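Local coordinates for SusD superfamily protein (Bacteroides thetaiotaomicron, PDB 3MCX) that is of unknown function but, as a zinc-binding SusD family member of the outer membrane, probably takes part in capturing nutrients such as glycans at the cell surface, at residues Q103-S107 with G108-S112; N185-S188 with G189-Q192; G197-Y201 with W202-A206; L459-Q463 with S464-A468. All coordinates share one frame; numbering follows the deposited sequence. Where two conformers were deposited one is given.

Contact 1. Residues Q103-S107 with G108-S112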
loop_
_atom_site.group_PDB
_atom_site.type_symbol
_atom_site.label_atom_id
_atom_site.label_comp_id
_atom_site.label_asym_id
_atom_site.label_seq_id
_atom_site.Cartn_x
_atom_site.Cartn_y
_atom_site.Cartn_z
ATOM N N GLN A 103 8.946 -24.837 -1.834
ATOM C CA GLN A 103 9.814 -25.952 -2.157
ATOM C C GLN A 103 9.588 -27.190 -1.266
ATOM O O GLN A 103 9.606 -28.309 -1.726
ATOM C CB GLN A 103 11.292 -25.551 -2.139
ATOM C CG GLN A 103 12.269 -26.711 -2.466
ATOM C CD GLN A 103 12.087 -27.391 -3.844
ATOM O OE1 GLN A 103 11.567 -26.733 -4.785
ATOM N NE2 GLN A 103 12.519 -28.646 -3.962
ATOM N N LYS A 104 9.381 -26.955 0.040
ATOM C CA LYS A 104 9.086 -28.050 0.948
ATOM C C LYS A 104 7.810 -28.793 0.519
ATOM O O LYS A 104 7.765 -30.009 0.511
ATOM C CB LYS A 104 8.968 -27.518 2.395
ATOM C CG LYS A 104 8.861 -28.555 3.469
ATOM C CD LYS A 104 10.119 -29.437 3.540
ATOM C CE LYS A 104 9.998 -30.518 4.633
ATOM N NZ LYS A 104 11.039 -31.573 4.518
ATOM N N ILE A 105 6.779 -28.023 0.182
ATOM C CA ILE A 105 5.517 -28.642 -0.318
ATOM C C ILE A 105 5.759 -29.449 -1.618
ATOM O O ILE A 105 5.342 -30.561 -1.748
ATOM C CB ILE A 105 4.397 -27.575 -0.489
ATOM C CG1 ILE A 105 3.972 -26.976 0.875
ATOM C CG2 ILE A 105 3.185 -28.187 -1.246
ATOM C CD1 ILE A 105 3.114 -25.745 0.754
ATOM N N GLU A 106 6.440 -28.803 -2.558
ATOM C CA GLU A 106 6.655 -29.443 -3.863
ATOM C C GLU A 106 7.596 -30.614 -3.849
ATOM O O GLU A 106 7.505 -31.494 -4.688
ATOM C CB GLU A 106 7.123 -28.405 -4.875
ATOM C CG GLU A 106 6.087 -27.377 -5.173
ATOM C CD GLU A 106 6.444 -26.402 -6.288
ATOM O OE1 GLU A 106 7.549 -25.825 -6.338
ATOM O OE2 GLU A 106 5.530 -26.129 -7.098
ATOM N N SER A 107 8.469 -30.690 -2.859
ATOM C CA SER A 107 9.435 -31.762 -2.767
ATOM C C SER A 107 8.813 -33.071 -2.236
ATOM O O SER A 107 9.458 -34.107 -2.234
ATOM C CB SER A 107 10.593 -31.343 -1.847
ATOM O OG SER A 107 10.135 -31.362 -0.504
ATOM N N GLY A 108 7.558 -32.996 -1.785
ATOM C CA GLY A 108 6.831 -34.185 -1.339
ATOM C C GLY A 108 7.202 -34.705 0.034
ATOM O O GLY A 108 6.725 -35.763 0.442
ATOM N N SER A 109 7.988 -33.889 0.747
ATOM C CA SER A 109 8.574 -34.217 2.061
ATOM C C SER A 109 7.776 -33.604 3.229
ATOM O O SER A 109 8.314 -33.327 4.315
ATOM C CB SER A 109 10.004 -33.668 2.111
ATOM O OG SER A 109 10.006 -32.250 2.099
ATOM N N ILE A 110 6.516 -33.301 2.970
ATOM C CA ILE A 110 5.543 -33.009 4.035
ATOM C C ILE A 110 4.675 -34.254 4.199
ATOM O O ILE A 110 4.118 -34.793 3.227
ATOM C CB ILE A 110 4.650 -31.808 3.744
ATOM C CG1 ILE A 110 5.466 -30.509 3.719
ATOM C CG2 ILE A 110 3.518 -31.694 4.793
ATOM C CD1 ILE A 110 4.671 -29.339 3.525
ATOM N N GLN A 111 4.605 -34.753 5.432
ATOM C CA GLN A 111 3.903 -35.993 5.728
ATOM C C GLN A 111 2.389 -35.745 5.821
ATOM O O GLN A 111 1.795 -35.799 6.904
ATOM C CB GLN A 111 4.467 -36.607 7.010
ATOM C CG GLN A 111 5.912 -37.113 6.841
ATOM N N SER A 112 1.779 -35.455 4.670
ATOM C CA SER A 112 0.336 -35.220 4.588
ATOM C C SER A 112 -0.182 -35.652 3.219
ATOM O O SER A 112 0.466 -35.404 2.211
ATOM C CB SER A 112 0.020 -33.736 4.830
ATOM O OG SER A 112 -1.341 -33.444 4.562
HETATM O O HOH W 1 5.132 -32.221 0.597
#
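With CG anti to the backbone N (chi1 -172°) and a bend at the next bond, Lys104 leaves the last turn of helix 81-106 and runs forward to Ser109; Ile110 sets CG1 beside its own backbone N, which sends CD1 back toward Ile105. Ser109 has two conformers, which makes its OG bonds less certain; in one, Lys104 NZ donates to Ser109 OG at 2.7 Å and weakly to Ser109 O. That hydroxyl donates to Ser107 OG at 2.8 Å, and Ser107 OG donates to Lys104 O at 2.9 Å from above the carbonyl plane. Serine suits both places because a short hydroxyl can give one bond and take another. Beside this polar chain, Ile110 CD1 packs on Ile105 CG1 at 3.6 Å, the two branched side chains meeting at a slant, and Ile110 CG1 rests on Lys104 CG at 3.9 Å. With an alanine in place of Ile110, a gap is likely to open between Ile105 and Leu118 of helix 115-140 and the loop to shift. Water 1 accepts from Ile110 N at 3.0 Å, satisfying a backbone N-H past the turn, and probably donates to Ile105 O. Gly108 N also bonds Ile105 O, at 3.3 Å. Gly108 has positive phi, where a CB would clash with Ser107 O: a glycine helix stop of this kind ends helix 81-106 and opens the turn of an antiparallel helix hairpin.

Contact 2. Residues N185-S188 with G189-Q192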
loop_
_atom_site.group_PDB
_atom_site.type_symbol
_atom_site.label_atom_id
_atom_site.label_comp_id
_atom_site.label_asym_id
_atom_site.label_seq_id
_atom_site.Cartn_x
_atom_site.Cartn_y
_atom_site.Cartn_z
ATOM N N ASN A 185 -1.107 -17.906 -10.910
ATOM C CA ASN A 185 -0.921 -19.345 -10.691
ATOM C C ASN A 185 -1.493 -19.784 -9.336
ATOM O O ASN A 185 -1.876 -20.950 -9.189
ATOM C CB ASN A 185 0.550 -19.746 -10.809
ATOM C CG ASN A 185 1.065 -19.694 -12.242
ATOM O OD1 ASN A 185 0.313 -19.939 -13.172
ATOM N ND2 ASN A 185 2.367 -19.433 -12.414
ATOM N N ALA A 186 -1.567 -18.857 -8.391
ATOM C CA ALA A 186 -2.161 -19.109 -7.079
ATOM C C ALA A 186 -3.678 -19.267 -7.103
ATOM O O ALA A 186 -4.234 -19.987 -6.294
ATOM C CB ALA A 186 -1.808 -17.968 -6.123
ATOM N N LEU A 187 -4.368 -18.612 -8.028
ATOM C CA LEU A 187 -5.818 -18.400 -7.865
ATOM C C LEU A 187 -6.650 -19.665 -7.635
ATOM O O LEU A 187 -7.513 -19.693 -6.747
ATOM C CB LEU A 187 -6.398 -17.633 -9.071
ATOM C CG LEU A 187 -5.910 -16.223 -9.332
ATOM C CD1 LEU A 187 -6.510 -15.760 -10.644
ATOM C CD2 LEU A 187 -6.297 -15.289 -8.176
ATOM N N SER A 188 -6.399 -20.697 -8.415
ATOM C CA SER A 188 -7.253 -21.890 -8.337
ATOM C C SER A 188 -7.120 -22.663 -7.012
ATOM O O SER A 188 -8.009 -23.432 -6.642
ATOM C CB SER A 188 -7.028 -22.804 -9.540
ATOM O OG SER A 188 -5.717 -23.318 -9.538
ATOM N N GLY A 189 -6.018 -22.467 -6.301
ATOM C CA GLY A 189 -5.817 -23.096 -5.006
ATOM C C GLY A 189 -6.302 -22.323 -3.800
ATOM O O GLY A 189 -6.344 -22.888 -2.715
ATOM N N LEU A 190 -6.655 -21.048 -3.969
ATOM C CA LEU A 190 -7.060 -20.179 -2.844
ATOM C C LEU A 190 -8.512 -20.444 -2.440
ATOM O O LEU A 190 -9.337 -20.899 -3.250
ATOM C CB LEU A 190 -6.919 -18.721 -3.247
ATOM C CG LEU A 190 -5.506 -18.233 -3.596
ATOM C CD1 LEU A 190 -5.537 -16.837 -4.200
ATOM C CD2 LEU A 190 -4.649 -18.212 -2.365
ATOM N N ARG A 191 -8.820 -20.130 -1.187
ATOM C CA ARG A 191 -10.184 -20.205 -0.683
ATOM C C ARG A 191 -11.094 -19.264 -1.451
ATOM O O ARG A 191 -10.675 -18.149 -1.806
ATOM C CB ARG A 191 -10.240 -19.761 0.780
ATOM C CG ARG A 191 -9.528 -20.653 1.747
ATOM C CD ARG A 191 -9.978 -20.316 3.152
ATOM N NE ARG A 191 -9.063 -20.823 4.169
ATOM C CZ ARG A 191 -9.071 -22.061 4.647
ATOM N NH1 ARG A 191 -9.946 -22.963 4.200
ATOM N NH2 ARG A 191 -8.188 -22.384 5.583
ATOM N N GLN A 192 -12.335 -19.696 -1.660
ATOM C CA GLN A 192 -13.397 -18.827 -2.186
ATOM C C GLN A 192 -14.137 -18.103 -1.047
ATOM O O GLN A 192 -14.720 -17.040 -1.257
ATOM C CB GLN A 192 -14.384 -19.640 -3.014
ATOM C CG GLN A 192 -13.799 -20.200 -4.337
ATOM C CD GLN A 192 -13.632 -19.147 -5.416
ATOM O OE1 GLN A 192 -12.529 -18.962 -5.990
ATOM N NE2 GLN A 192 -14.695 -18.432 -5.685
HETATM O O HOH W 2 -3.331 -22.610 -7.829
HETATM O O HOH W 3 -10.085 -20.409 -5.766
#
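Two successive backbone bonds carry the turn: Gly189 N donates to Ala186 O at 3.1 Å, and Leu190 N to Leu187 O at 3.2 Å. Each reaches back three residues rather than four, and each donor stands above the plane of its carbonyl, as expected of a coil wound more tightly than an alpha-helix. With its CG anti to the carbonyl carbon (chi1 -62°), Leu190 folds back over the turn, setting CG 3.5 Å from Ala186 O; its CD1 lies 4.3 Å from Ala186 CB and as far from Leu187 CD2, bridging two neighbouring residues. Leucine suits this buried place because its CD1 methyl reaches both while the side chain also packs on Ser123 of helix 115-140 and Ala204 of helix 201-214. Replacement by an alanine would probably uncover Ala186 and Leu187 and leave a gap between those two helices. Water 2 donates to Asn185 O at 2.6 Å, shares a hydrogen bond with Ser188 OG at 3.0 Å and accepts weakly from Gly189 N. Water 3 lies within bonding distance of both Leu187 O and Leu190 O, probably bridging them. Ser188 offers a small hydroxyl for such solvent, and Ala186 is slim enough to let Leu126 and Val127 pack close. Such overlapping tight turns are a common way for a helix to wind down, here where helix 172-186 gives way to the loop toward helix 201-214.

Contact 3. Residues G197-Y201 with W202-A206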
loop_
_atom_site.group_PDB
_atom_site.type_symbol
_atom_site.label_atom_id
_atom_site.label_comp_id
_atom_site.label_asym_id
_atom_site.label_seq_id
_atom_site.Cartn_x
_atom_site.Cartn_y
_atom_site.Cartn_z
ATOM N N GLY A 197 -7.564 -12.466 7.902
ATOM C CA GLY A 197 -6.172 -12.553 8.304
ATOM C C GLY A 197 -5.271 -13.126 7.246
ATOM O O GLY A 197 -4.060 -13.116 7.420
ATOM N N TYR A 198 -5.871 -13.638 6.165
ATOM C CA TYR A 198 -5.181 -14.457 5.156
ATOM C C TYR A 198 -5.672 -14.114 3.763
ATOM O O TYR A 198 -6.708 -13.485 3.604
ATOM C CB TYR A 198 -5.481 -15.927 5.385
ATOM C CG TYR A 198 -5.161 -16.398 6.762
ATOM C CD1 TYR A 198 -3.853 -16.469 7.189
ATOM C CD2 TYR A 198 -6.162 -16.769 7.644
ATOM C CE1 TYR A 198 -3.531 -16.922 8.445
ATOM C CE2 TYR A 198 -5.850 -17.213 8.916
ATOM C CZ TYR A 198 -4.532 -17.285 9.305
ATOM O OH TYR A 198 -4.199 -17.720 10.560
ATOM N N ILE A 199 -4.937 -14.558 2.742
ATOM C CA ILE A 199 -5.261 -14.278 1.353
ATOM C C ILE A 199 -6.197 -15.316 0.768
ATOM O O ILE A 199 -5.905 -16.511 0.826
ATOM C CB ILE A 199 -3.970 -14.243 0.503
ATOM C CG1 ILE A 199 -3.118 -13.063 0.949
ATOM C CG2 ILE A 199 -4.299 -14.151 -0.982
ATOM C CD1 ILE A 199 -1.656 -13.161 0.504
ATOM N N ASN A 200 -7.338 -14.865 0.225
ATOM C CA ASN A 200 -8.248 -15.705 -0.538
ATOM C C ASN A 200 -8.302 -15.267 -2.012
ATOM O O ASN A 200 -7.565 -14.367 -2.427
ATOM C CB ASN A 200 -9.635 -15.742 0.117
ATOM C CG ASN A 200 -10.413 -14.433 -0.034
ATOM O OD1 ASN A 200 -9.922 -13.467 -0.632
ATOM N ND2 ASN A 200 -11.632 -14.402 0.536
ATOM N N TYR A 201 -9.169 -15.921 -2.789
ATOM C CA TYR A 201 -9.275 -15.658 -4.222
ATOM C C TYR A 201 -9.591 -14.180 -4.488
ATOM O O TYR A 201 -9.016 -13.575 -5.401
ATOM C CB TYR A 201 -10.338 -16.594 -4.847
ATOM C CG TYR A 201 -10.641 -16.307 -6.292
ATOM C CD1 TYR A 201 -11.621 -15.396 -6.655
ATOM C CD2 TYR A 201 -9.923 -16.950 -7.307
ATOM C CE1 TYR A 201 -11.889 -15.146 -8.002
ATOM C CE2 TYR A 201 -10.192 -16.713 -8.638
ATOM C CZ TYR A 201 -11.161 -15.813 -8.974
ATOM O OH TYR A 201 -11.391 -15.589 -10.295
ATOM N N TRP A 202 -10.528 -13.646 -3.711
ATOM C CA TRP A 202 -10.999 -12.265 -3.892
ATOM C C TRP A 202 -9.880 -11.270 -3.628
ATOM O O TRP A 202 -9.716 -10.315 -4.396
ATOM C CB TRP A 202 -12.258 -12.007 -3.038
ATOM C CG TRP A 202 -13.249 -13.085 -3.281
ATOM C CD1 TRP A 202 -13.593 -14.095 -2.430
ATOM C CD2 TRP A 202 -13.920 -13.354 -4.516
ATOM N NE1 TRP A 202 -14.466 -14.936 -3.037
ATOM C CE2 TRP A 202 -14.668 -14.530 -4.332
ATOM C CE3 TRP A 202 -13.966 -12.714 -5.761
ATOM C CZ2 TRP A 202 -15.467 -15.084 -5.340
ATOM C CZ3 TRP A 202 -14.758 -13.249 -6.752
ATOM C CH2 TRP A 202 -15.486 -14.438 -6.546
ATOM N N ALA A 203 -9.105 -11.492 -2.568
ATOM C CA ALA A 203 -7.954 -10.656 -2.264
ATOM C C ALA A 203 -6.933 -10.696 -3.408
ATOM O O ALA A 203 -6.353 -9.681 -3.788
ATOM C CB ALA A 203 -7.276 -11.125 -0.971
ATOM N N ALA A 204 -6.656 -11.895 -3.896
ATOM C CA ALA A 204 -5.678 -12.050 -4.962
ATOM C C ALA A 204 -6.098 -11.362 -6.275
ATOM O O ALA A 204 -5.283 -10.706 -6.922
ATOM C CB ALA A 204 -5.338 -13.553 -5.204
ATOM N N GLN A 205 -7.360 -11.474 -6.653
ATOM C CA GLN A 205 -7.833 -10.758 -7.836
ATOM C C GLN A 205 -7.806 -9.252 -7.590
ATOM O O GLN A 205 -7.459 -8.507 -8.503
ATOM C CB GLN A 205 -9.243 -11.221 -8.236
ATOM C CG GLN A 205 -9.290 -12.516 -9.015
ATOM C CD GLN A 205 -8.835 -12.316 -10.467
ATOM O OE1 GLN A 205 -7.671 -12.035 -10.725
ATOM N NE2 GLN A 205 -9.762 -12.428 -11.398
ATOM N N ALA A 206 -8.149 -8.807 -6.383
ATOM C CA ALA A 206 -8.076 -7.386 -6.026
ATOM C C ALA A 206 -6.640 -6.892 -6.171
ATOM O O ALA A 206 -6.383 -5.856 -6.794
ATOM C CB ALA A 206 -8.580 -7.161 -4.580
#
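Tyr201 and Trp202 meet in a T-shaped pair: the edge of the tyrosine, led by CD1 and CE1, points at one face of the indole, with the planes 83° apart and the centroid of the tyrosine ring 4.9 Å from that of the six-membered ring. The closest approach there is Tyr201 CE1 to Trp202 CZ3, 3.7 Å. Tyr201 holds its CG anti to the backbone N (chi1 174°), which lays the ring alongside Gln205, one helical turn on, with the two side chains pointing the same way. Gln205 CG sits over the tyrosine face, 4.1 Å from the ring centroid, as a CH-pi contact, and the polar ends of both residues bond Asp227 OD2 in helix 218-231.

Asn200 comes to the indole from another side, its ND2 at the ring edge 3.6 Å from Trp202 CD1 and its amide almost perpendicular to the ring. This is the N-cap of helix 201-214: Asn200 OD1 takes Ala203 N at 2.9 Å in a nearly straight bond (169°), and asparagine is suited to the role because its short amide can fold back onto the first turn. Asn200 ND2 is meanwhile held by Glu193 O and Tyr236 OH. Just outside the cap, Ile199 CG2 lies 4.2 Å from Ala203 CB and 4.4 Å from Ala204 CB, the latter pairing the positions of a hydrophobic staple. The small alanines leave room for Val127 and Phe258 to pack against this end of the helix.

Contact 4. Residues L459-Q463 with S464-A468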
loop_
_atom_site.group_PDB
_atom_site.type_symbol
_atom_site.label_atom_id
_atom_site.label_comp_id
_atom_site.label_asym_id
_atom_site.label_seq_id
_atom_site.Cartn_x
_atom_site.Cartn_y
_atom_site.Cartn_z
ATOM N N LEU A 459 13.991 4.498 -5.132
ATOM C CA LEU A 459 14.818 4.552 -3.923
ATOM C C LEU A 459 16.175 3.966 -4.195
ATOM O O LEU A 459 16.324 3.078 -5.028
ATOM C CB LEU A 459 14.153 3.791 -2.779
ATOM C CG LEU A 459 12.859 4.392 -2.234
ATOM C CD1 LEU A 459 12.324 3.503 -1.140
ATOM C CD2 LEU A 459 13.100 5.783 -1.681
ATOM N N PRO A 460 17.203 4.423 -3.478
ATOM C CA PRO A 460 18.493 3.794 -3.649
ATOM C C PRO A 460 18.499 2.347 -3.167
ATOM O O PRO A 460 17.914 2.044 -2.151
ATOM C CB PRO A 460 19.445 4.650 -2.801
ATOM C CG PRO A 460 18.549 5.220 -1.784
ATOM C CD PRO A 460 17.200 5.408 -2.386
ATOM N N ILE A 461 19.171 1.507 -3.927
ATOM C CA ILE A 461 19.458 0.148 -3.530
ATOM C C ILE A 461 20.346 0.253 -2.265
ATOM O O ILE A 461 21.220 1.087 -2.203
ATOM C CB ILE A 461 20.226 -0.576 -4.643
ATOM C CG1 ILE A 461 19.444 -0.584 -5.990
ATOM C CG2 ILE A 461 20.650 -2.032 -4.223
ATOM C CD1 ILE A 461 18.067 -1.182 -5.944
ATOM N N PRO A 462 20.124 -0.608 -1.261
ATOM C CA PRO A 462 20.934 -0.504 -0.048
ATOM C C PRO A 462 22.412 -0.569 -0.353
ATOM O O PRO A 462 22.880 -1.398 -1.151
ATOM C CB PRO A 462 20.491 -1.725 0.785
ATOM C CG PRO A 462 19.151 -2.075 0.305
ATOM C CD PRO A 462 19.041 -1.600 -1.137
ATOM N N GLN A 463 23.200 0.254 0.341
ATOM C CA GLN A 463 24.617 0.249 0.154
ATOM C C GLN A 463 25.238 -1.107 0.495
ATOM O O GLN A 463 26.235 -1.491 -0.087
ATOM C CB GLN A 463 25.337 1.339 0.993
ATOM C CG GLN A 463 26.756 1.569 0.642
ATOM C CD GLN A 463 26.949 2.078 -0.763
ATOM O OE1 GLN A 463 26.114 2.867 -1.238
ATOM N NE2 GLN A 463 28.038 1.683 -1.420
ATOM N N SER A 464 24.600 -1.818 1.428
ATOM C CA SER A 464 25.044 -3.175 1.791
ATOM C C SER A 464 25.091 -4.058 0.542
ATOM O O SER A 464 26.043 -4.814 0.353
ATOM C CB SER A 464 24.080 -3.768 2.816
ATOM O OG SER A 464 22.741 -3.636 2.453
ATOM N N GLU A 465 24.067 -3.954 -0.300
ATOM C CA GLU A 465 24.072 -4.713 -1.569
ATOM C C GLU A 465 25.120 -4.271 -2.547
ATOM O O GLU A 465 25.779 -5.081 -3.201
ATOM C CB GLU A 465 22.688 -4.650 -2.239
ATOM C CG GLU A 465 21.602 -5.296 -1.461
ATOM C CD GLU A 465 21.662 -6.826 -1.442
ATOM O OE1 GLU A 465 22.310 -7.496 -2.275
ATOM O OE2 GLU A 465 21.074 -7.337 -0.499
ATOM N N ILE A 466 25.265 -2.955 -2.698
ATOM C CA ILE A 466 26.265 -2.410 -3.599
ATOM C C ILE A 466 27.675 -2.817 -3.205
ATOM O O ILE A 466 28.484 -3.230 -4.043
ATOM C CB ILE A 466 26.164 -0.849 -3.649
ATOM C CG1 ILE A 466 24.762 -0.386 -4.060
ATOM C CG2 ILE A 466 27.254 -0.270 -4.552
ATOM C CD1 ILE A 466 24.268 -0.911 -5.433
ATOM N N ASP A 467 27.964 -2.733 -1.915
ATOM C CA ASP A 467 29.284 -3.081 -1.395
ATOM C C ASP A 467 29.603 -4.572 -1.608
ATOM O O ASP A 467 30.751 -4.912 -1.983
ATOM C CB ASP A 467 29.409 -2.681 0.092
ATOM C CG ASP A 467 29.604 -1.156 0.313
ATOM O OD1 ASP A 467 30.000 -0.470 -0.641
ATOM O OD2 ASP A 467 29.396 -0.689 1.453
ATOM N N ALA A 468 28.571 -5.417 -1.432
ATOM C CA ALA A 468 28.740 -6.896 -1.393
ATOM C C ALA A 468 28.713 -7.572 -2.769
ATOM O O ALA A 468 29.335 -8.615 -2.957
ATOM C CB ALA A 468 27.643 -7.495 -0.558
#
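Pro462 O is gripped by two backbone groups of the first helical turn: Ile466 N donates at 3.2 Å, nearly straight and in the carbonyl plane, and Glu465 N makes a weak, bent bond of 2.9 Å to the same oxygen. Next along, Gln463 O accepts Asp467 N at 2.8 Å. The same two residues meet again through their side chains. Gln463, with CG anti to its backbone N (chi1 -168°) and a bend at chi2, curls back so that NE2 donates to Asp467 OD1 at 3.0 Å (164°). The oxygen lies in the amide plane, yet the amide comes from above the carboxylate plane, the two flat groups being turned 63° apart. A glutamine is long enough to span one helical turn to Asp467.

On the inner side Ile461 CG2 approaches Ile466 CD1 at 4.0 Å, the side chains crossing at about a right angle, and touches Glu465 CB at 3.9 Å. Both isoleucines offer branched apolar surface, and Ile461 also packs on Trp88 of helix 81-106. Glu465 turns its carboxylate elsewhere: OE2 accepts from Trp88 NE1 and bonds a glycerol that probably came from the crystallisation liquor. Pro462 stands at the N-cap; its ring closes off a backbone N that needs no partner and packs against Ile84 and Trp88. With Ile461 just before the cap and Ile466 four residues after it, the apolar pair forms a hydrophobic staple, a motif that marks where a helix starts, here helix 463-468.

The four contacts follow one another along the chain, each at the end or the start of a helix. Contact 1 closes helix 81-106, contact 2 closes helix 172-186, contact 3 opens helix 201-214 and contact 4 opens helix 463-468. Contacts 2 and 3, with centres about 9 Å apart, touch: Gln192 O lies 2.8 Å from Trp202 NE1 and Arg191 O 2.9 Å from Tyr201 N, both probable hydrogen bonds that tie the end of one helix to the next. Helix 115-140 runs past all four. Contact 1 lies about 19 Å from contact 2, centre to centre, and contact 4 about 35 Å from either, where helix 81-106 is met again. Together they mark helix ends in a SusD-type fold rich in helix.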